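Local atomic coordinates of RhCC (Rhodococcus jostii, PDB entry 4U5R), a protein that probably acts as a cofactor-independent oxygenase and binds magnesium, as a member of the tautomerase superfamily. Residues I24-I27 and Y28-V32. The protein carries 1 engineered substitution. Sequence-based numbering, arbitrary orientation.
Sequences ITSI and YVDYV
Tyr-28 packs back against the preceding turn of its helix: its CE2 lies 4.2 Å from Ile-24 CG2, and CD2 passes Ile-24 O at 3.4 Å, obliquely to the ring. CB of Ile-27 sits over one ring face, offset toward the rim and 4.1 Å from Tyr-28 CD2. With CG anti to its carbonyl carbon (chi1 -57°), and thus beside its own backbone N, the ring is carried back along the helix toward Ile-24. The hydroxyl of this buried residue is hydrogen-bonded to NE2 of His-68 and NE1 of Trp-3, and its ring meets that of His-68 at a steep angle. A phenylalanine here, lacking the hydroxyl, would probably leave His-68 and Trp-3 without the partner they share. One side over, Thr-25 CG2 and Val-29 CG2 meet at 4.0 Å. Thr-25 O receives a nearly straight bond from Val-29 N (3.1 Å, 172°) and a weak one from Tyr-28 N.

The solvent side is looser. Asp-30 N binds Ser-26 O at 2.8 Å, while the side chains of Asp-30 and Ser-26 are linked through a water that donates to both, 2.8 Å from Asp-30 OD2 and more distant from Ser-26 OG. That OG also bonds to Ala-23 O. Tyr-31, exposed, turns a ring edge to Ile-27 O, which accepts the bond from Tyr-31 N.

Both segments belong to the last turns of helix 14-32, the crossover of a beta-alpha-beta unit between parallel strands 2-8 and 40-46, as expected in the tautomerase superfamily. Ile-24 rests on Trp-3 and Ile-5 of strand 2-8, Thr-25 packs on Gly-55 of a second subunit, and Ile-27, Tyr-28 and Tyr-31 face helix 76-90.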
loop_
_atom_site.group_PDB
_atom_site.type_symbol
_atom_site.label_atom_id
_atom_site.label_comp_id
_atom_site.label_asym_id
_atom_site.label_seq_id
_atom_site.Cartn_x
_atom_site.Cartn_y
_atom_site.Cartn_z
ATOM N N ILE B 24 -7.217 17.957 4.471
ATOM C CA ILE B 24 -6.797 17.085 3.384
ATOM C C ILE B 24 -7.890 17.011 2.311
ATOM O O ILE B 24 -7.608 17.173 1.125
ATOM C CB ILE B 24 -6.460 15.682 3.916
ATOM C CG1 ILE B 24 -5.171 15.746 4.738
ATOM C CG2 ILE B 24 -6.331 14.689 2.769
ATOM C CD1 ILE B 24 -4.946 14.535 5.605
ATOM N N THR B 25 -9.137 16.832 2.747
ATOM C CA THR B 25 -10.282 16.850 1.837
ATOM C C THR B 25 -10.350 18.159 1.054
ATOM O O THR B 25 -10.618 18.155 -0.152
ATOM C CB THR B 25 -11.594 16.650 2.615
ATOM O OG1 THR B 25 -11.565 15.373 3.259
ATOM C CG2 THR B 25 -12.819 16.722 1.686
ATOM N N SER B 26 -10.090 19.280 1.728
ATOM C CA SER B 26 -10.157 20.582 1.049
ATOM C C SER B 26 -9.183 20.706 -0.148
ATOM O O SER B 26 -9.489 21.387 -1.127
ATOM C CB SER B 26 -9.911 21.714 2.051
ATOM O OG SER B 26 -8.532 21.857 2.345
ATOM N N ILE B 27 -8.028 20.038 -0.087
ATOM C CA ILE B 27 -7.130 19.971 -1.244
ATOM C C ILE B 27 -7.861 19.560 -2.522
ATOM O O ILE B 27 -7.749 20.216 -3.562
ATOM C CB ILE B 27 -5.965 18.973 -1.029
ATOM C CG1 ILE B 27 -5.100 19.383 0.166
ATOM C CG2 ILE B 27 -5.103 18.896 -2.278
ATOM C CD1 ILE B 27 -3.970 18.397 0.478
ATOM N N TYR B 28 -8.615 18.470 -2.444
ATOM C CA TYR B 28 -9.208 17.897 -3.645
ATOM C C TYR B 28 -10.494 18.595 -4.051
ATOM O O TYR B 28 -10.794 18.684 -5.242
ATOM C CB TYR B 28 -9.458 16.406 -3.449
ATOM C CG TYR B 28 -8.192 15.677 -3.087
ATOM C CD1 TYR B 28 -7.294 15.277 -4.074
ATOM C CD2 TYR B 28 -7.881 15.406 -1.757
ATOM C CE1 TYR B 28 -6.117 14.618 -3.747
ATOM C CE2 TYR B 28 -6.706 14.750 -1.420
ATOM C CZ TYR B 28 -5.837 14.354 -2.415
ATOM O OH TYR B 28 -4.680 13.691 -2.072
ATOM N N VAL B 29 -11.244 19.088 -3.066
ATOM C CA VAL B 29 -12.406 19.935 -3.337
ATOM C C VAL B 29 -11.969 21.233 -4.009
ATOM O O VAL B 29 -12.510 21.619 -5.046
ATOM C CB VAL B 29 -13.188 20.290 -2.055
ATOM C CG1 VAL B 29 -14.298 21.294 -2.387
ATOM C CG2 VAL B 29 -13.782 19.057 -1.417
ATOM N N ASP B 30 -10.974 21.896 -3.426
ATOM C CA ASP B 30 -10.559 23.211 -3.907
ATOM C C ASP B 30 -9.867 23.159 -5.263
ATOM O O ASP B 30 -10.090 24.027 -6.108
ATOM C CB ASP B 30 -9.638 23.897 -2.891
ATOM C CG ASP B 30 -10.365 24.293 -1.625
ATOM O OD1 ASP B 30 -11.613 24.255 -1.638
ATOM O OD2 ASP B 30 -9.699 24.662 -0.627
ATOM N N TYR B 31 -9.034 22.149 -5.488
ATOM C CA TYR B 31 -8.231 22.127 -6.708
ATOM C C TYR B 31 -8.859 21.357 -7.869
ATOM O O TYR B 31 -8.499 21.589 -9.023
ATOM C CB TYR B 31 -6.835 21.564 -6.413
ATOM C CG TYR B 31 -5.889 22.598 -5.844
ATOM C CD1 TYR B 31 -5.834 22.843 -4.479
ATOM C CD2 TYR B 31 -5.058 23.338 -6.678
ATOM C CE1 TYR B 31 -4.974 23.792 -3.956
ATOM C CE2 TYR B 31 -4.192 24.291 -6.164
ATOM C CZ TYR B 31 -4.157 24.512 -4.804
ATOM O OH TYR B 31 -3.301 25.457 -4.289
ATOM N N VAL B 32 -9.796 20.457 -7.592
ATOM C CA VAL B 32 -10.336 19.644 -8.679
ATOM C C VAL B 32 -11.814 19.257 -8.467
ATOM O O VAL B 32 -12.321 18.337 -9.114
ATOM C CB VAL B 32 -9.450 18.379 -8.879
ATOM C CG1 VAL B 32 -9.729 17.322 -7.816
ATOM C CG2 VAL B 32 -9.596 17.818 -10.289
HETATM O O HOH W 1 -7.143 23.649 -0.005
#